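Local coordinates for uncharacterized protein (PDB 3D3Y), which is of unknown function but is probably related to the M16 metallopeptidases, carries a domain of the family's inactive type and may bind a metal ion, at residues A[57-60]-A[61-64]; A[126-129]-A[130-133]; A[208-211]-A[212-215]; A[215-218]-A[219-222]; A[369-372]-A[373-377]. One frame throughout, in Å; residues are numbered along the deposited sequence. Where two conformers were deposited one is given.

Interaction 1 of 5, residues A[57-60]-A[61-64]; sequences YPNQ and VKLS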
loop_
_atom_site.group_PDB
_atom_site.type_symbol
_atom_site.label_atom_id
_atom_site.label_comp_id
_atom_site.label_asym_id
_atom_site.label_seq_id
_atom_site.Cartn_x
_atom_site.Cartn_y
_atom_site.Cartn_z
ATOM N N TYR A 57 -23.053 7.677 16.958
ATOM C CA TYR A 57 -22.860 8.909 16.183
ATOM C C TYR A 57 -23.472 8.671 14.793
ATOM O O TYR A 57 -22.747 8.484 13.808
ATOM C CB TYR A 57 -21.364 9.271 16.110
ATOM C CG TYR A 57 -20.749 9.301 17.486
ATOM C CD1 TYR A 57 -21.109 10.288 18.399
ATOM C CD2 TYR A 57 -19.853 8.308 17.899
ATOM C CE1 TYR A 57 -20.583 10.300 19.688
ATOM C CE2 TYR A 57 -19.300 8.330 19.202
ATOM C CZ TYR A 57 -19.686 9.330 20.084
ATOM O OH TYR A 57 -19.173 9.368 21.375
ATOM N N PRO A 58 -24.818 8.597 14.734
ATOM C CA PRO A 58 -25.539 8.020 13.574
ATOM C C PRO A 58 -25.513 8.802 12.276
ATOM O O PRO A 58 -26.088 8.359 11.292
ATOM C CB PRO A 58 -26.984 7.869 14.078
ATOM C CG PRO A 58 -27.129 8.821 15.205
ATOM C CD PRO A 58 -25.740 8.976 15.826
ATOM N N ASN A 59 -24.857 9.950 12.263
ATOM C CA ASN A 59 -24.671 10.665 11.023
ATOM C C ASN A 59 -23.398 11.474 11.097
ATOM O O ASN A 59 -22.766 11.537 12.151
ATOM C CB ASN A 59 -25.917 11.504 10.669
ATOM C CG ASN A 59 -26.204 12.587 11.672
ATOM O OD1 ASN A 59 -25.336 13.372 12.012
ATOM N ND2 ASN A 59 -27.438 12.645 12.135
ATOM N N GLN A 60 -23.024 12.100 9.986
ATOM C CA GLN A 60 -21.704 12.746 9.843
ATOM C C GLN A 60 -21.638 14.069 10.601
ATOM O O GLN A 60 -20.555 14.498 11.048
ATOM C CB GLN A 60 -21.362 12.862 8.332
ATOM C CG GLN A 60 -19.937 13.237 7.883
ATOM C CD GLN A 60 -18.777 12.554 8.612
ATOM O OE1 GLN A 60 -18.757 11.339 8.861
ATOM N NE2 GLN A 60 -17.767 13.360 8.926
ATOM N N VAL A 61 -22.802 14.685 10.817
ATOM C CA VAL A 61 -22.891 15.856 11.686
ATOM C C VAL A 61 -22.526 15.477 13.134
ATOM O O VAL A 61 -21.709 16.152 13.787
ATOM C CB VAL A 61 -24.301 16.542 11.612
ATOM C CG1 VAL A 61 -24.556 17.449 12.805
ATOM C CG2 VAL A 61 -24.451 17.339 10.322
ATOM N N LYS A 62 -23.125 14.393 13.616
ATOM C CA LYS A 62 -22.912 13.930 14.980
ATOM C C LYS A 62 -21.490 13.405 15.195
ATOM O O LYS A 62 -20.865 13.675 16.231
ATOM C CB LYS A 62 -23.977 12.888 15.359
ATOM C CG LYS A 62 -25.379 13.530 15.547
ATOM C CD LYS A 62 -26.469 12.478 15.697
ATOM C CE LYS A 62 -27.858 13.097 15.855
ATOM N NZ LYS A 62 -28.908 12.026 15.877
ATOM N N LEU A 63 -20.961 12.697 14.206
ATOM C CA LEU A 63 -19.593 12.161 14.327
ATOM C C LEU A 63 -18.569 13.291 14.329
ATOM O O LEU A 63 -17.682 13.336 15.179
ATOM C CB LEU A 63 -19.305 11.146 13.222
ATOM C CG LEU A 63 -18.038 10.285 13.325
ATOM C CD1 LEU A 63 -18.285 8.926 12.692
ATOM C CD2 LEU A 63 -16.914 11.036 12.616
ATOM N N SER A 64 -18.697 14.231 13.398
ATOM C CA SER A 64 -17.724 15.306 13.344
ATOM C C SER A 64 -17.808 16.248 14.567
ATOM O O SER A 64 -16.809 16.789 15.020
ATOM C CB SER A 64 -17.777 16.023 11.995
ATOM O OG SER A 64 -18.812 16.937 11.979
#
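Asn-59 caps helix 60-69 by taking the N-H of Lys-62 on its side-chain oxygen. The bond from Lys-62 N to Asn-59 OD1 is 2.9 Å long and fairly straight (161°), with the donor tilted a little from the amide plane. With CG set between the backbone N and the carbonyl carbon (chi1 63°), the amide folds back over the first turn instead of pointing out from it. The main chain continues the pattern: Leu-63 N donates to Asn-59 O at 3.0 Å. At the next residue, Gln-60 O is gripped twice by the same partner, by Ser-64 N at 3.0 Å and by Ser-64 OG at 3.1 Å. The hydroxyl comes in the carbonyl plane, whereas the amide N-H arrives from above it.

The apolar contacts lie beside this cap. The extended chain of Lys-62 runs obliquely past Pro-58, its CD 3.6 Å from Pro-58 CD, and its methylenes also pass the amide of Asn-59, with CD 3.7 Å from ND2. Tyr-57 adds an apolar touch through its CB, 4.0 Å from Leu-63 CB, while its ring leads away.

The amide oxygen thus supplies an acceptor for an N-H of the first turn, and the partial negative charge on OD1 probably also suits the positive end of the helix dipole.

Interaction 2 of 5, residues A[126-129]-A[130-133]; sequences QFEA and ETFQ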
loop_
_atom_site.group_PDB
_atom_site.type_symbol
_atom_site.label_atom_id
_atom_site.label_comp_id
_atom_site.label_asym_id
_atom_site.label_seq_id
_atom_site.Cartn_x
_atom_site.Cartn_y
_atom_site.Cartn_z
ATOM N N GLN A 126 -27.813 -5.948 9.936
ATOM C CA GLN A 126 -27.504 -5.270 8.669
ATOM C C GLN A 126 -27.082 -3.838 8.920
ATOM O O GLN A 126 -27.641 -3.165 9.804
ATOM C CB GLN A 126 -28.706 -5.284 7.715
ATOM C CG GLN A 126 -29.190 -6.695 7.336
ATOM C CD GLN A 126 -30.312 -6.674 6.316
ATOM O OE1 GLN A 126 -30.474 -5.695 5.587
ATOM N NE2 GLN A 126 -31.100 -7.762 6.261
ATOM N N PHE A 127 -26.092 -3.358 8.167
ATOM C CA PHE A 127 -25.817 -1.932 8.195
ATOM C C PHE A 127 -27.064 -1.111 7.877
ATOM O O PHE A 127 -27.901 -1.521 7.089
ATOM C CB PHE A 127 -24.664 -1.556 7.271
ATOM C CG PHE A 127 -23.320 -1.763 7.905
ATOM C CD1 PHE A 127 -22.719 -0.735 8.631
ATOM C CD2 PHE A 127 -22.667 -2.982 7.785
ATOM C CE1 PHE A 127 -21.485 -0.921 9.240
ATOM C CE2 PHE A 127 -21.404 -3.187 8.375
ATOM C CZ PHE A 127 -20.813 -2.161 9.118
ATOM N N GLU A 128 -27.186 0.037 8.521
ATOM C CA GLU A 128 -28.264 0.969 8.238
ATOM C C GLU A 128 -28.327 1.212 6.711
ATOM O O GLU A 128 -27.285 1.425 6.069
ATOM C CB GLU A 128 -28.000 2.251 9.011
ATOM C CG GLU A 128 -29.171 3.159 9.137
ATOM C CD GLU A 128 -29.316 4.056 7.938
ATOM O OE1 GLU A 128 -28.293 4.602 7.462
ATOM O OE2 GLU A 128 -30.460 4.206 7.470
ATOM N N ALA A 129 -29.539 1.137 6.151
ATOM C CA ALA A 129 -29.734 1.064 4.697
ATOM C C ALA A 129 -29.351 2.343 3.948
ATOM O O ALA A 129 -28.743 2.295 2.868
ATOM C CB ALA A 129 -31.186 0.685 4.380
ATOM N N GLU A 130 -29.715 3.498 4.496
ATOM C CA GLU A 130 -29.394 4.731 3.809
ATOM C C GLU A 130 -27.908 4.855 3.734
ATOM O O GLU A 130 -27.344 5.185 2.681
ATOM C CB GLU A 130 -29.974 5.948 4.520
ATOM C CG GLU A 130 -29.896 7.215 3.663
ATOM C CD GLU A 130 -29.265 8.415 4.392
ATOM O OE1 GLU A 130 -29.955 9.007 5.269
ATOM O OE2 GLU A 130 -28.079 8.764 4.060
ATOM N N THR A 131 -27.255 4.574 4.858
ATOM C CA THR A 131 -25.811 4.716 4.943
ATOM C C THR A 131 -25.156 3.718 4.004
ATOM O O THR A 131 -24.199 4.061 3.290
ATOM C CB THR A 131 -25.270 4.466 6.385
ATOM O OG1 THR A 131 -25.767 5.474 7.285
ATOM C CG2 THR A 131 -23.750 4.477 6.388
ATOM N N PHE A 132 -25.670 2.489 3.992
ATOM C CA PHE A 132 -25.076 1.457 3.169
ATOM C C PHE A 132 -25.151 1.797 1.678
ATOM O O PHE A 132 -24.182 1.682 0.942
ATOM C CB PHE A 132 -25.747 0.078 3.384
ATOM C CG PHE A 132 -25.131 -0.965 2.526
ATOM C CD1 PHE A 132 -23.913 -1.522 2.908
ATOM C CD2 PHE A 132 -25.683 -1.286 1.266
ATOM C CE1 PHE A 132 -23.276 -2.441 2.098
ATOM C CE2 PHE A 132 -25.046 -2.216 0.433
ATOM C CZ PHE A 132 -23.840 -2.783 0.854
ATOM N N GLN A 133 -26.334 2.165 1.217
ATOM C CA GLN A 133 -26.500 2.468 -0.198
ATOM C C GLN A 133 -25.639 3.656 -0.644
ATOM O O GLN A 133 -25.007 3.597 -1.707
ATOM C CB GLN A 133 -27.975 2.711 -0.469
ATOM C CG GLN A 133 -28.353 3.355 -1.794
ATOM C CD GLN A 133 -29.540 4.268 -1.571
ATOM O OE1 GLN A 133 -29.397 5.343 -0.949
ATOM N NE2 GLN A 133 -30.726 3.833 -2.010
#
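The chain leaves the short strand 126-127 in extended form and turns at Glu-128 into helix 129-148, where Phe-132 N bonds to Glu-128 O at 2.8 Å and Gln-133 N to Ala-129 O at 2.9 Å. Glu-128 is the N-cap, and both oxygens of its carboxylate work on the first turn. OE1 receives two donors from Thr-131: the hydroxyl OG1 at 2.7 Å, coming nearly along the C-O axis, and the backbone N at 2.8 Å, from above the carboxylate plane. OE2 takes Glu-130 N at 3.1 Å, again from above the plane. CG of Glu-128 lies opposite the backbone N (chi1 -164°) and the chain then bends at chi2 (-85°), curling the carboxylate back over the N-H groups. Thr-131 OG1 is itself bonded to Asn-53 ND2, so this hydroxyl links the cap to the residue just after helix 40-52.

On the apolar side, Phe-127 and Phe-132 meet through their CB atoms, 4.4 Å apart. Their rings go on into the apolar packing against helices 40-52 and 185-198, with Leu-188 touched by both.

Three donors converge on one carboxylate at the positive end of a helix, a setting that would probably stabilise its negative charge. The nearby carboxylate of Glu-130, with OE1 5.2 Å from Glu-128 OE1, probably works mildly against this, partly offset by a long, weak ion pair of Glu-130 with Arg-134.

Interaction 3 of 5, residues A[208-211]-A[212-215]; sequences DVNE and AELV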
loop_
_atom_site.group_PDB
_atom_site.type_symbol
_atom_site.label_atom_id
_atom_site.label_comp_id
_atom_site.label_asym_id
_atom_site.label_seq_id
_atom_site.Cartn_x
_atom_site.Cartn_y
_atom_site.Cartn_z
ATOM N N ASP A 208 4.039 11.545 23.171
ATOM C CA ASP A 208 4.543 11.714 24.532
ATOM C C ASP A 208 3.541 11.082 25.473
ATOM O O ASP A 208 2.721 11.758 26.088
ATOM C CB ASP A 208 4.755 13.197 24.859
ATOM C CG ASP A 208 5.416 13.422 26.226
ATOM O OD1 ASP A 208 5.808 12.452 26.914
ATOM O OD2 ASP A 208 5.562 14.595 26.600
ATOM N N VAL A 209 3.613 9.759 25.548
ATOM C CA VAL A 209 2.704 8.949 26.338
ATOM C C VAL A 209 3.524 7.917 27.118
ATOM O O VAL A 209 4.684 7.653 26.780
ATOM C CB VAL A 209 1.695 8.184 25.437
ATOM C CG1 VAL A 209 0.713 9.146 24.775
ATOM C CG2 VAL A 209 2.433 7.355 24.384
ATOM N N ASN A 210 2.906 7.322 28.135
ATOM C CA ASN A 210 3.491 6.178 28.841
ATOM C C ASN A 210 2.606 4.929 28.813
ATOM O O ASN A 210 1.361 5.015 28.855
ATOM C CB ASN A 210 3.802 6.547 30.280
ATOM C CG ASN A 210 2.556 6.711 31.107
ATOM O OD1 ASN A 210 2.209 5.836 31.897
ATOM N ND2 ASN A 210 1.860 7.824 30.920
ATOM N N GLU A 211 3.267 3.776 28.724
ATOM C CA GLU A 211 2.609 2.475 28.713
ATOM C C GLU A 211 1.607 2.307 29.860
ATOM O O GLU A 211 0.483 1.847 29.637
ATOM C CB GLU A 211 3.654 1.354 28.778
ATOM C CG GLU A 211 3.050 -0.021 28.591
ATOM C CD GLU A 211 4.064 -1.098 28.341
ATOM O OE1 GLU A 211 4.864 -1.366 29.252
ATOM O OE2 GLU A 211 4.038 -1.696 27.235
ATOM N N ALA A 212 2.023 2.681 31.070
ATOM C CA ALA A 212 1.193 2.515 32.258
ATOM C C ALA A 212 -0.218 3.116 32.144
ATOM O O ALA A 212 -1.188 2.474 32.548
ATOM C CB ALA A 212 1.912 3.034 33.502
ATOM N N GLU A 213 -0.344 4.328 31.608
ATOM C CA GLU A 213 -1.682 4.891 31.388
ATOM C C GLU A 213 -2.469 4.129 30.323
ATOM O O GLU A 213 -3.659 3.856 30.510
ATOM C CB GLU A 213 -1.648 6.382 31.027
ATOM C CG GLU A 213 -3.078 6.967 30.852
ATOM C CD GLU A 213 -3.121 8.458 30.562
ATOM O OE1 GLU A 213 -4.225 9.054 30.718
ATOM O OE2 GLU A 213 -2.065 9.034 30.177
ATOM N N LEU A 214 -1.806 3.775 29.218
ATOM C CA LEU A 214 -2.503 3.239 28.037
ATOM C C LEU A 214 -3.027 1.809 28.183
ATOM O O LEU A 214 -4.077 1.466 27.644
ATOM C CB LEU A 214 -1.605 3.336 26.797
ATOM C CG LEU A 214 -1.530 4.739 26.174
ATOM C CD1 LEU A 214 -0.308 4.885 25.281
ATOM C CD2 LEU A 214 -2.819 5.046 25.388
ATOM N N VAL A 215 -2.295 0.962 28.897
ATOM C CA VAL A 215 -2.692 -0.430 28.963
ATOM C C VAL A 215 -4.105 -0.571 29.540
ATOM O O VAL A 215 -4.932 -1.229 28.930
ATOM C CB VAL A 215 -1.623 -1.328 29.667
ATOM C CG1 VAL A 215 -2.138 -2.731 29.853
ATOM C CG2 VAL A 215 -0.380 -1.373 28.801
HETATM O O HOH W 1 0.185 9.095 28.988
#
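Asn-210 and Glu-213 cross at about a right angle at the start of helix 211-219, with their amide and carboxylate planes only 26° apart. The amide oxygen does the capping: Asn-210 OD1 accepts from Glu-213 N at 3.0 Å, with the N-H lying well above the amide plane. A chi1 of 71° tucks the amide in over the main chain and brings OD1 to the turn, where it also packs 3.2 Å from Ala-212 CB. At the end of the stretched chain of Glu-213, a water lies very short, 2.5 Å, from OE2 and accepts only weakly from Asn-210 N, so the bridge is a tentative second link.

Val-209 and Leu-214 likewise meet at roughly a right angle, methyl to methyl, CG2 to CD1 at 3.8 Å. Both also touch Leu-106 of helix 105-118 and Val-16 of strand 12-18. Glu-211 and Val-215 run side by side instead, Glu-211 CG lying 3.7 Å from Val-215 CG2, beside the backbone bond from Val-215 N to Glu-211 O.

An asparagine N-cap, with an apolar pair joining the residue before it to the fourth residue after it, is the hydrophobic staple arrangement; here it begins the helix that follows strand 200-207.

Interaction 4 of 5, residues A[215-218]-A[219-222]; sequences VPLF and KQLP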
loop_
_atom_site.group_PDB
_atom_site.type_symbol
_atom_site.label_atom_id
_atom_site.label_comp_id
_atom_site.label_asym_id
_atom_site.label_seq_id
_atom_site.Cartn_x
_atom_site.Cartn_y
_atom_site.Cartn_z
ATOM N N VAL A 215 -2.295 0.962 28.897
ATOM C CA VAL A 215 -2.692 -0.430 28.963
ATOM C C VAL A 215 -4.105 -0.571 29.540
ATOM O O VAL A 215 -4.932 -1.229 28.930
ATOM C CB VAL A 215 -1.623 -1.328 29.667
ATOM C CG1 VAL A 215 -2.138 -2.731 29.853
ATOM C CG2 VAL A 215 -0.380 -1.373 28.801
ATOM N N PRO A 216 -4.389 0.056 30.701
ATOM C CA PRO A 216 -5.766 -0.003 31.228
ATOM C C PRO A 216 -6.809 0.511 30.231
ATOM O O PRO A 216 -7.846 -0.140 30.047
ATOM C CB PRO A 216 -5.720 0.906 32.456
ATOM C CG PRO A 216 -4.287 0.954 32.852
ATOM C CD PRO A 216 -3.485 0.801 31.598
ATOM N N LEU A 217 -6.534 1.635 29.563
ATOM C CA LEU A 217 -7.496 2.160 28.580
ATOM C C LEU A 217 -7.813 1.114 27.513
ATOM O O LEU A 217 -8.983 0.795 27.274
ATOM C CB LEU A 217 -7.014 3.475 27.932
ATOM C CG LEU A 217 -6.695 4.602 28.923
ATOM C CD1 LEU A 217 -6.249 5.853 28.177
ATOM C CD2 LEU A 217 -7.879 4.884 29.842
ATOM N N PHE A 218 -6.767 0.565 26.896
ATOM C CA PHE A 218 -6.972 -0.347 25.782
ATOM C C PHE A 218 -7.560 -1.691 26.186
ATOM O O PHE A 218 -8.233 -2.352 25.390
ATOM C CB PHE A 218 -5.710 -0.469 24.913
ATOM C CG PHE A 218 -5.611 0.611 23.898
ATOM C CD1 PHE A 218 -4.751 1.682 24.089
ATOM C CD2 PHE A 218 -6.431 0.595 22.772
ATOM C CE1 PHE A 218 -4.695 2.721 23.130
ATOM C CE2 PHE A 218 -6.387 1.618 21.828
ATOM C CZ PHE A 218 -5.519 2.673 22.000
ATOM N N LYS A 219 -7.350 -2.069 27.437
ATOM C CA LYS A 219 -7.947 -3.291 27.942
ATOM C C LYS A 219 -9.476 -3.211 27.930
ATOM O O LYS A 219 -10.126 -4.246 27.974
ATOM C CB LYS A 219 -7.405 -3.645 29.338
ATOM C CG LYS A 219 -5.922 -4.111 29.350
ATOM C CD LYS A 219 -5.741 -5.615 29.144
ATOM C CE LYS A 219 -6.349 -6.404 30.287
ATOM N NZ LYS A 219 -5.679 -7.740 30.530
ATOM N N GLN A 220 -10.037 -1.998 27.848
ATOM C CA GLN A 220 -11.490 -1.752 27.778
ATOM C C GLN A 220 -12.089 -2.170 26.442
ATOM O O GLN A 220 -13.304 -2.218 26.286
ATOM C CB GLN A 220 -11.816 -0.258 27.973
ATOM C CG GLN A 220 -11.510 0.330 29.364
ATOM C CD GLN A 220 -11.441 1.864 29.390
ATOM O OE1 GLN A 220 -11.423 2.539 28.345
ATOM N NE2 GLN A 220 -11.378 2.420 30.599
ATOM N N LEU A 221 -11.244 -2.402 25.443
ATOM C CA LEU A 221 -11.767 -2.799 24.117
ATOM C C LEU A 221 -12.046 -4.307 24.114
ATOM O O LEU A 221 -11.121 -5.116 24.246
ATOM C CB LEU A 221 -10.798 -2.375 23.002
ATOM C CG LEU A 221 -10.950 -0.934 22.477
ATOM C CD1 LEU A 221 -11.039 0.112 23.578
ATOM C CD2 LEU A 221 -9.831 -0.586 21.459
ATOM N N PRO A 222 -13.338 -4.703 24.008
ATOM C CA PRO A 222 -13.601 -6.117 24.313
ATOM C C PRO A 222 -13.291 -7.108 23.175
ATOM O O PRO A 222 -14.187 -7.839 22.749
ATOM C CB PRO A 222 -15.108 -6.120 24.666
ATOM C CG PRO A 222 -15.684 -4.984 23.829
ATOM C CD PRO A 222 -14.572 -3.955 23.672
HETATM O O HOH W 2 -8.549 -5.389 24.624
#
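With chi1 of -84° and -85° on a backbone that turns between them, Phe-218 and Leu-221 lie alongside each other. Leu-221 CD2 comes up to the edge of the phenyl ring near its plane, 3.8 Å from CD2 of Phe-218. A chi1 of -70° sets Lys-219 CG beside Val-215 CG1, 4.1 Å away; the bends at chi2 and chi3 turn the rest of the lysine chain.

The backbone records the helix running out. Lys-219 N still reaches back four residues to Val-215 O at 3.0 Å, but the next two bonds span only three: Gln-220 N to Leu-217 O, and Leu-221 N to Phe-218 O, each at 3.0 Å. In both of these the N-H sits well above the carbonyl plane. A water donates to Phe-218 O at 3.1 Å and to Leu-221 O at 2.6 Å, bridging the carbonyls where the chain leaves the turn.

Phe-218 packs on Ile-203 and Val-205 of strand 200-207 and on Leu-14 of strand 12-18, while Val-110 of helix 105-118 touches both it and Leu-221. Through these two side chains the end of helix 211-219 packs on the six-stranded sheet and on helix 105-118.

Interaction 5 of 5, residues A[369-372]-A[373-377]; sequences GAWL and EKEYL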
loop_
_atom_site.group_PDB
_atom_site.type_symbol
_atom_site.label_atom_id
_atom_site.label_comp_id
_atom_site.label_asym_id
_atom_site.label_seq_id
_atom_site.Cartn_x
_atom_site.Cartn_y
_atom_site.Cartn_z
ATOM N N GLY A 369 3.710 9.604 10.407
ATOM C CA GLY A 369 3.088 8.516 9.636
ATOM C C GLY A 369 4.089 7.509 9.118
ATOM O O GLY A 369 3.868 6.292 9.196
ATOM N N ALA A 370 5.198 8.011 8.567
ATOM C CA ALA A 370 6.270 7.161 8.062
ATOM C C ALA A 370 6.891 6.354 9.197
ATOM O O ALA A 370 7.244 5.193 9.024
ATOM C CB ALA A 370 7.356 8.019 7.384
ATOM N N TRP A 371 7.038 6.989 10.344
ATOM C CA TRP A 371 7.610 6.338 11.512
ATOM C C TRP A 371 6.714 5.151 11.916
ATOM O O TRP A 371 7.199 4.019 12.007
ATOM C CB TRP A 371 7.814 7.347 12.650
ATOM C CG TRP A 371 8.577 6.818 13.834
ATOM C CD1 TRP A 371 8.959 5.523 14.055
ATOM C CD2 TRP A 371 9.012 7.561 14.985
ATOM N NE1 TRP A 371 9.625 5.416 15.258
ATOM C CE2 TRP A 371 9.666 6.651 15.852
ATOM C CE3 TRP A 371 8.921 8.911 15.369
ATOM C CZ2 TRP A 371 10.231 7.046 17.075
ATOM C CZ3 TRP A 371 9.471 9.298 16.582
ATOM C CH2 TRP A 371 10.117 8.370 17.423
ATOM N N LEU A 372 5.414 5.392 12.086
ATOM C CA LEU A 372 4.461 4.286 12.353
ATOM C C LEU A 372 4.574 3.107 11.381
ATOM O O LEU A 372 4.604 1.967 11.825
ATOM C CB LEU A 372 2.998 4.764 12.456
ATOM C CG LEU A 372 2.507 5.433 13.735
ATOM C CD1 LEU A 372 1.100 6.018 13.518
ATOM C CD2 LEU A 372 2.503 4.510 14.967
ATOM N N GLU A 373 4.668 3.384 10.078
ATOM C CA GLU A 373 4.867 2.337 9.061
ATOM C C GLU A 373 6.184 1.565 9.210
ATOM O O GLU A 373 6.200 0.350 9.031
ATOM C CB GLU A 373 4.733 2.864 7.622
ATOM C CG GLU A 373 3.357 3.442 7.259
ATOM C CD GLU A 373 2.201 2.450 7.494
ATOM O OE1 GLU A 373 2.410 1.219 7.397
ATOM O OE2 GLU A 373 1.089 2.902 7.799
ATOM N N LYS A 374 7.285 2.265 9.504
ATOM C CA LYS A 374 8.556 1.603 9.818
ATOM C C LYS A 374 8.383 0.690 11.030
ATOM O O LYS A 374 8.859 -0.438 11.020
ATOM C CB LYS A 374 9.683 2.622 10.087
ATOM C CG LYS A 374 10.112 3.402 8.854
ATOM C CD LYS A 374 11.310 4.357 9.100
ATOM C CE LYS A 374 11.670 5.062 7.777
ATOM N NZ LYS A 374 12.573 6.250 7.945
ATOM N N GLU A 375 7.711 1.182 12.065
ATOM C CA GLU A 375 7.463 0.388 13.276
ATOM C C GLU A 375 6.650 -0.868 12.962
ATOM O O GLU A 375 6.937 -1.952 13.472
ATOM C CB GLU A 375 6.746 1.213 14.353
ATOM C CG GLU A 375 7.592 2.320 14.981
ATOM C CD GLU A 375 8.651 1.802 15.952
ATOM O OE1 GLU A 375 8.653 0.591 16.281
ATOM O OE2 GLU A 375 9.491 2.620 16.396
ATOM N N TYR A 376 5.640 -0.722 12.105
ATOM C CA TYR A 376 4.839 -1.866 11.730
ATOM C C TYR A 376 5.661 -2.922 10.994
ATOM O O TYR A 376 5.635 -4.102 11.368
ATOM C CB TYR A 376 3.607 -1.435 10.938
ATOM C CG TYR A 376 2.563 -2.522 10.863
ATOM C CD1 TYR A 376 1.741 -2.790 11.939
ATOM C CD2 TYR A 376 2.408 -3.288 9.707
ATOM C CE1 TYR A 376 0.780 -3.801 11.887
ATOM C CE2 TYR A 376 1.453 -4.302 9.639
ATOM C CZ TYR A 376 0.629 -4.542 10.727
ATOM O OH TYR A 376 -0.335 -5.523 10.646
ATOM N N LEU A 377 6.417 -2.512 9.976
ATOM C CA LEU A 377 7.254 -3.466 9.248
ATOM C C LEU A 377 8.209 -4.154 10.172
ATOM O O LEU A 377 8.371 -5.367 10.100
ATOM C CB LEU A 377 8.046 -2.824 8.096
ATOM C CG LEU A 377 7.211 -2.272 6.943
ATOM C CD1 LEU A 377 8.135 -1.792 5.825
ATOM C CD2 LEU A 377 6.195 -3.318 6.433
HETATM O O HOH W 3 1.128 5.462 9.113
#
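The indole of Trp-371 meets Glu-375 at the edge of its five-membered ring, the carboxylate turned 33° from the ring plane. NE1 of Trp-371 donates to OE2 of Glu-375 at 3.0 Å, a bent bond (143°) that uses the anti lone pair of the oxygen, with OE2 tilted somewhat off the indole plane. CG of Glu-375 lies 3.6 Å from CD1 of Trp-371, well out of the indole plane, before the carboxylate comes to the edge at NE1. Trp-371 sets its CG anti to the backbone N (chi1 -172°), and Glu-375 bends at chi2; together these lay the two side chains alongside each other, one helical turn apart. Glu-375 OE1 bonds the OG of Ser-1, evidently a residue left from the expression tag.

Helix 368-380 itself runs regularly, with Glu-375 N bonding Trp-371 O at 2.9 Å. On another side of the helix, Glu-373 curls its chain back toward Gly-369, and a water donates to both Gly-369 O and Glu-373 OE2, each at 2.9 Å, the latter oxygen also making a salt bridge to Arg-30.

Trp-371 and Glu-375 both touch Ile-17 of strand 12-18, and Leu-372 packs on Phe-204 and Leu-206 of strand 200-207. Held against the sheet in this way, the indole N-H would probably help to stabilise the negative charge of this buried acid, and the bond restrains how the indole can turn.

Overall arrangement
Interactions 1, 2 and 3 are all helix starts capped by a side chain, but on different helices: an asparagine caps in interactions 1 and 3, both at the surface, whereas a carboxylate does so in interaction 2, which is partly buried, as are interactions 4 and 5. Interactions 3 and 4 treat the two ends of helix 211-219, sharing Val-215; both ends have an apolar pair, but the start adds a side-chain cap while the finish has backbone bonds reaching back three residues. Interaction 5 lies nearest the middle of the chain, 12 Å from its centre against 28 to 29 Å for the others. It sits within a helix and holds an acid by an indole instead of by backbone N-H groups.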